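Local structure of alpha-glucosidase YIHQ (5AEG) at residues Ala97-Asn109 with Leu217-Ala229. The protein hydrolyses sulfoquinovosyl diacylglycerides, and simpler sulfoquinovosides, to release sulfoquinovose, which E. coli then breaks down by sulfoglycolysis. Sequence-based numbering, arbitrary orientation.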
loop_
_atom_site.group_PDB
_atom_site.type_symbol
_atom_site.label_atom_id
_atom_site.label_comp_id
_atom_site.label_asym_id
_atom_site.label_seq_id
_atom_site.Cartn_x
_atom_site.Cartn_y
_atom_site.Cartn_z
ATOM N N ALA A 97 -15.519 -4.734 26.258
ATOM C CA ALA A 97 -16.057 -5.141 24.910
ATOM C C ALA A 97 -16.641 -3.892 24.188
ATOM O O ALA A 97 -17.188 -2.983 24.824
ATOM C CB ALA A 97 -17.103 -6.241 25.037
ATOM N N ASP A 98 -16.439 -3.778 22.869
ATOM C CA ASP A 98 -17.081 -2.689 22.117
ATOM C C ASP A 98 -18.438 -3.195 21.596
ATOM O O ASP A 98 -18.847 -4.357 21.912
ATOM C CB ASP A 98 -16.147 -2.054 21.051
ATOM C CG ASP A 98 -16.116 -2.834 19.686
ATOM O OD1 ASP A 98 -16.684 -3.954 19.599
ATOM O OD2 ASP A 98 -15.473 -2.312 18.728
ATOM N N ASP A 99 -19.107 -2.352 20.800
ATOM C CA ASP A 99 -20.455 -2.668 20.229
ATOM C C ASP A 99 -20.578 -4.093 19.652
ATOM O O ASP A 99 -21.538 -4.835 19.970
ATOM C CB ASP A 99 -20.822 -1.649 19.145
ATOM C CG ASP A 99 -20.636 -0.219 19.607
ATOM O OD1 ASP A 99 -21.440 0.257 20.443
ATOM O OD2 ASP A 99 -19.652 0.408 19.157
ATOM N N GLN A 100 -19.564 -4.465 18.851
ATOM C CA GLN A 100 -19.494 -5.748 18.142
ATOM C C GLN A 100 -18.800 -6.903 18.891
ATOM O O GLN A 100 -18.719 -8.000 18.328
ATOM C CB GLN A 100 -18.837 -5.532 16.774
ATOM C CG GLN A 100 -19.694 -4.753 15.781
ATOM C CD GLN A 100 -19.767 -3.234 16.019
ATOM O OE1 GLN A 100 -18.758 -2.568 16.265
ATOM N NE2 GLN A 100 -20.976 -2.676 15.907
ATOM N N GLY A 101 -18.347 -6.697 20.148
ATOM C CA GLY A 101 -17.603 -7.756 20.921
ATOM C C GLY A 101 -16.079 -7.786 20.756
ATOM O O GLY A 101 -15.390 -8.793 21.084
ATOM N N ARG A 102 -15.542 -6.701 20.174
ATOM C CA ARG A 102 -14.118 -6.542 20.110
ATOM C C ARG A 102 -13.593 -6.162 21.466
ATOM O O ARG A 102 -14.198 -5.370 22.199
ATOM C CB ARG A 102 -13.760 -5.410 19.146
ATOM C CG ARG A 102 -14.380 -5.520 17.780
ATOM C CD ARG A 102 -13.642 -4.669 16.726
ATOM N NE ARG A 102 -14.395 -4.706 15.454
ATOM C CZ ARG A 102 -15.502 -4.012 15.159
ATOM N NH1 ARG A 102 -16.003 -3.166 16.020
ATOM N NH2 ARG A 102 -16.097 -4.121 13.949
ATOM N N LEU A 103 -12.454 -6.681 21.817
ATOM C CA LEU A 103 -11.741 -6.120 22.931
ATOM C C LEU A 103 -11.324 -4.671 22.661
ATOM O O LEU A 103 -10.638 -4.413 21.674
ATOM C CB LEU A 103 -10.609 -7.001 23.272
ATOM C CG LEU A 103 -9.675 -6.442 24.352
ATOM C CD1 LEU A 103 -10.428 -6.335 25.687
ATOM C CD2 LEU A 103 -8.416 -7.190 24.502
ATOM N N LEU A 104 -11.769 -3.703 23.483
ATOM C CA LEU A 104 -11.355 -2.261 23.410
ATOM C C LEU A 104 -10.443 -1.893 24.594
ATOM O O LEU A 104 -10.862 -2.116 25.775
ATOM C CB LEU A 104 -12.592 -1.387 23.402
ATOM C CG LEU A 104 -12.494 0.129 23.357
ATOM C CD1 LEU A 104 -11.794 0.511 22.061
ATOM C CD2 LEU A 104 -13.869 0.814 23.434
ATOM N N LEU A 105 -9.162 -1.467 24.334
ATOM C CA LEU A 105 -8.271 -0.932 25.374
ATOM C C LEU A 105 -8.137 0.544 25.166
ATOM O O LEU A 105 -7.803 1.009 24.063
ATOM C CB LEU A 105 -6.886 -1.576 25.388
ATOM C CG LEU A 105 -6.745 -3.079 25.495
ATOM C CD1 LEU A 105 -5.244 -3.407 25.661
ATOM C CD2 LEU A 105 -7.537 -3.652 26.656
ATOM N N GLU A 106 -8.427 1.323 26.200
ATOM C CA GLU A 106 -8.396 2.777 26.080
ATOM C C GLU A 106 -7.456 3.313 27.147
ATOM O O GLU A 106 -7.780 3.275 28.353
ATOM C CB GLU A 106 -9.786 3.376 26.268
ATOM C CG GLU A 106 -10.755 3.131 25.142
ATOM C CD GLU A 106 -12.182 3.422 25.588
ATOM O OE1 GLU A 106 -12.654 2.742 26.525
ATOM O OE2 GLU A 106 -12.797 4.333 25.036
ATOM N N LEU A 107 -6.331 3.884 26.708
ATOM C CA LEU A 107 -5.291 4.340 27.609
ATOM C C LEU A 107 -5.301 5.848 27.615
ATOM O O LEU A 107 -5.305 6.476 26.552
ATOM C CB LEU A 107 -3.969 3.869 27.084
ATOM C CG LEU A 107 -3.057 3.127 27.968
ATOM C CD1 LEU A 107 -1.915 2.577 27.091
ATOM C CD2 LEU A 107 -2.590 4.063 29.063
ATOM N N GLN A 108 -5.269 6.462 28.804
ATOM C CA GLN A 108 -5.131 7.905 28.893
ATOM C C GLN A 108 -4.121 8.311 29.985
ATOM O O GLN A 108 -4.304 7.956 31.132
ATOM C CB GLN A 108 -6.525 8.526 29.091
ATOM C CG GLN A 108 -6.572 10.052 29.282
ATOM C CD GLN A 108 -6.022 10.837 28.072
ATOM O OE1 GLN A 108 -6.645 10.897 27.008
ATOM N NE2 GLN A 108 -4.812 11.411 28.216
ATOM N N ASN A 109 -3.044 9.012 29.616
ATOM C CA ASN A 109 -2.023 9.407 30.548
ATOM C C ASN A 109 -2.630 10.568 31.397
ATOM O O ASN A 109 -3.522 11.285 30.916
ATOM C CB ASN A 109 -0.752 9.870 29.873
ATOM C CG ASN A 109 0.029 8.726 29.263
ATOM O OD1 ASN A 109 -0.317 7.569 29.446
ATOM N ND2 ASN A 109 1.116 9.058 28.529
ATOM N N LEU A 217 4.022 4.700 21.256
ATOM C CA LEU A 217 3.239 5.761 20.679
ATOM C C LEU A 217 3.760 7.138 21.126
ATOM O O LEU A 217 4.126 7.333 22.305
ATOM C CB LEU A 217 1.743 5.694 21.046
ATOM C CG LEU A 217 0.931 4.483 20.685
ATOM C CD1 LEU A 217 1.026 3.464 21.752
ATOM C CD2 LEU A 217 -0.501 4.900 20.471
ATOM N N TRP A 218 3.750 8.094 20.201
ATOM C CA TRP A 218 4.080 9.485 20.523
ATOM C C TRP A 218 2.801 10.243 20.761
ATOM O O TRP A 218 2.431 11.164 20.014
ATOM C CB TRP A 218 4.904 10.121 19.426
ATOM C CG TRP A 218 6.265 9.560 19.379
ATOM C CD1 TRP A 218 6.689 8.443 19.996
ATOM C CD2 TRP A 218 7.368 10.014 18.561
ATOM N NE1 TRP A 218 8.014 8.234 19.741
ATOM C CE2 TRP A 218 8.437 9.162 18.814
ATOM C CE3 TRP A 218 7.558 11.102 17.701
ATOM C CZ2 TRP A 218 9.700 9.348 18.229
ATOM C CZ3 TRP A 218 8.814 11.277 17.092
ATOM C CH2 TRP A 218 9.860 10.419 17.374
ATOM N N GLU A 219 2.067 9.838 21.779
ATOM C CA GLU A 219 0.853 10.528 22.167
ATOM C C GLU A 219 0.597 10.197 23.656
ATOM O O GLU A 219 1.236 9.320 24.223
ATOM C CB GLU A 219 -0.348 10.129 21.324
ATOM C CG GLU A 219 -1.387 11.219 21.164
ATOM C CD GLU A 219 -2.341 11.040 20.013
ATOM O OE1 GLU A 219 -2.132 10.204 19.069
ATOM O OE2 GLU A 219 -3.354 11.768 20.046
ATOM N N ASP A 220 -0.256 11.010 24.268
ATOM C CA ASP A 220 -0.696 10.831 25.639
ATOM C C ASP A 220 -1.876 9.968 25.822
ATOM O O ASP A 220 -2.293 9.717 26.982
ATOM C CB ASP A 220 -1.039 12.244 26.189
ATOM C CG ASP A 220 -2.247 12.846 25.470
ATOM O OD1 ASP A 220 -2.146 13.129 24.263
ATOM O OD2 ASP A 220 -3.340 12.913 26.044
ATOM N N LYS A 221 -2.450 9.438 24.730
ATOM C CA LYS A 221 -3.562 8.531 24.827
ATOM C C LYS A 221 -3.432 7.495 23.736
ATOM O O LYS A 221 -2.737 7.715 22.731
ATOM C CB LYS A 221 -4.862 9.299 24.664
ATOM C CG LYS A 221 -5.194 9.820 23.256
ATOM C CD LYS A 221 -6.225 10.965 23.237
ATOM C CE LYS A 221 -7.332 10.828 22.190
ATOM N NZ LYS A 221 -6.936 10.808 20.748
ATOM N N ALA A 222 -4.075 6.363 23.933
ATOM C CA ALA A 222 -4.123 5.326 22.892
ATOM C C ALA A 222 -5.390 4.534 22.960
ATOM O O ALA A 222 -5.873 4.219 24.058
ATOM C CB ALA A 222 -2.953 4.429 23.069
ATOM N N THR A 223 -5.906 4.148 21.802
ATOM C CA THR A 223 -7.044 3.253 21.724
ATOM C C THR A 223 -6.695 2.086 20.813
ATOM O O THR A 223 -6.353 2.334 19.628
ATOM C CB THR A 223 -8.215 3.981 21.107
ATOM O OG1 THR A 223 -8.576 5.097 21.960
ATOM C CG2 THR A 223 -9.373 3.041 20.969
ATOM N N LEU A 224 -6.781 0.878 21.351
ATOM C CA LEU A 224 -6.461 -0.352 20.623
ATOM C C LEU A 224 -7.689 -1.276 20.609
ATOM O O LEU A 224 -8.366 -1.419 21.623
ATOM C CB LEU A 224 -5.335 -1.111 21.322
ATOM C CG LEU A 224 -4.052 -0.367 21.627
ATOM C CD1 LEU A 224 -4.158 0.402 22.960
ATOM C CD2 LEU A 224 -2.862 -1.316 21.616
ATOM N N ARG A 225 -7.927 -1.951 19.506
ATOM C CA ARG A 225 -9.062 -2.881 19.388
ATOM C C ARG A 225 -8.535 -4.187 18.914
ATOM O O ARG A 225 -7.639 -4.216 18.067
ATOM C CB ARG A 225 -10.011 -2.417 18.321
ATOM C CG ARG A 225 -10.991 -1.328 18.741
ATOM C CD ARG A 225 -11.577 -0.696 17.459
ATOM N NE ARG A 225 -11.592 0.740 17.579
ATOM C CZ ARG A 225 -12.485 1.382 18.303
ATOM N NH1 ARG A 225 -13.452 0.701 18.893
ATOM N NH2 ARG A 225 -12.413 2.682 18.419
ATOM N N PHE A 226 -9.103 -5.284 19.429
ATOM C CA PHE A 226 -8.691 -6.650 19.047
ATOM C C PHE A 226 -9.920 -7.486 18.719
ATOM O O PHE A 226 -11.053 -7.280 19.315
ATOM C CB PHE A 226 -7.943 -7.390 20.129
ATOM C CG PHE A 226 -6.752 -6.704 20.688
ATOM C CD1 PHE A 226 -6.886 -5.565 21.466
ATOM C CD2 PHE A 226 -5.485 -7.233 20.498
ATOM C CE1 PHE A 226 -5.800 -4.975 22.023
ATOM C CE2 PHE A 226 -4.382 -6.653 21.065
ATOM C CZ PHE A 226 -4.545 -5.497 21.833
ATOM N N GLU A 227 -9.787 -8.377 17.734
ATOM C CA GLU A 227 -10.788 -9.454 17.549
ATOM C C GLU A 227 -10.030 -10.681 17.230
ATOM O O GLU A 227 -8.965 -10.617 16.614
ATOM C CB GLU A 227 -11.739 -9.249 16.427
ATOM C CG GLU A 227 -12.955 -8.478 16.682
ATOM C CD GLU A 227 -13.900 -8.439 15.492
ATOM O OE1 GLU A 227 -13.660 -7.609 14.576
ATOM O OE2 GLU A 227 -14.955 -9.128 15.543
ATOM N N CYS A 228 -10.618 -11.837 17.569
ATOM C CA CYS A 228 -10.073 -13.136 17.252
ATOM C C CYS A 228 -10.974 -13.831 16.222
ATOM O O CYS A 228 -12.091 -13.386 15.926
ATOM C CB CYS A 228 -10.009 -14.041 18.486
ATOM S SG CYS A 228 -9.039 -13.422 19.855
ATOM N N ALA A 229 -10.427 -14.898 15.643
ATOM C CA ALA A 229 -11.196 -15.762 14.778
ATOM C C ALA A 229 -10.571 -17.132 14.681
ATOM O O ALA A 229 -9.431 -17.360 15.089
ATOM C CB ALA A 229 -11.466 -15.089 13.397
HETATM O O HOH W 1 -15.230 -6.567 12.726
HETATM O O HOH W 2 -7.773 6.259 25.024
#
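Strands 103-109 and 221-228 run antiparallel with axes 4.6 Å apart; L103/F226, L105/L224 and L107/A222 form the hydrogen-bonded pairs, and N109 N donates to D220 O beyond them. The three pairs put their side chains on the buried face. There L103 CD2 lies 3.8 Å from F226 CD1, the two side chains running alongside, while L105 CD1 reaches CE1 of the same ring at 4.0 Å. On the other face, with CG opposite the backbone N (chi1 179°), L104 lays CD1 over one face of the R225 guanidinium and against T223 CG2. Beside the type I turn D98-G101, D98, R102, R225 and E227 make a salt-bridge network. R102 NH1 meets D98 OD2 on its syn side at 2.9 Å; R102 NE makes a salt bridge to E227 OE1 (3.1 Å), its hydrogen bond bent and weak, and Y194 also bonds that oxygen. R225 reaches D98 only at long range; its NH2 pairs with D198. Q108 NE2 gives two nearly straight hydrogen bonds, to D220 OD2 (3.0 Å) and N109 O, both near the amide plane, fixing its rotation. Strand 103-109 belongs to the galactose mutarotase-like domain; strand 221-228 joins its sheet between 103-109 and 193-197, strand 89-97 flanks 103-109, strand 116-122 packs on L107 and L224, and helix 232-243 touches R102 and E227.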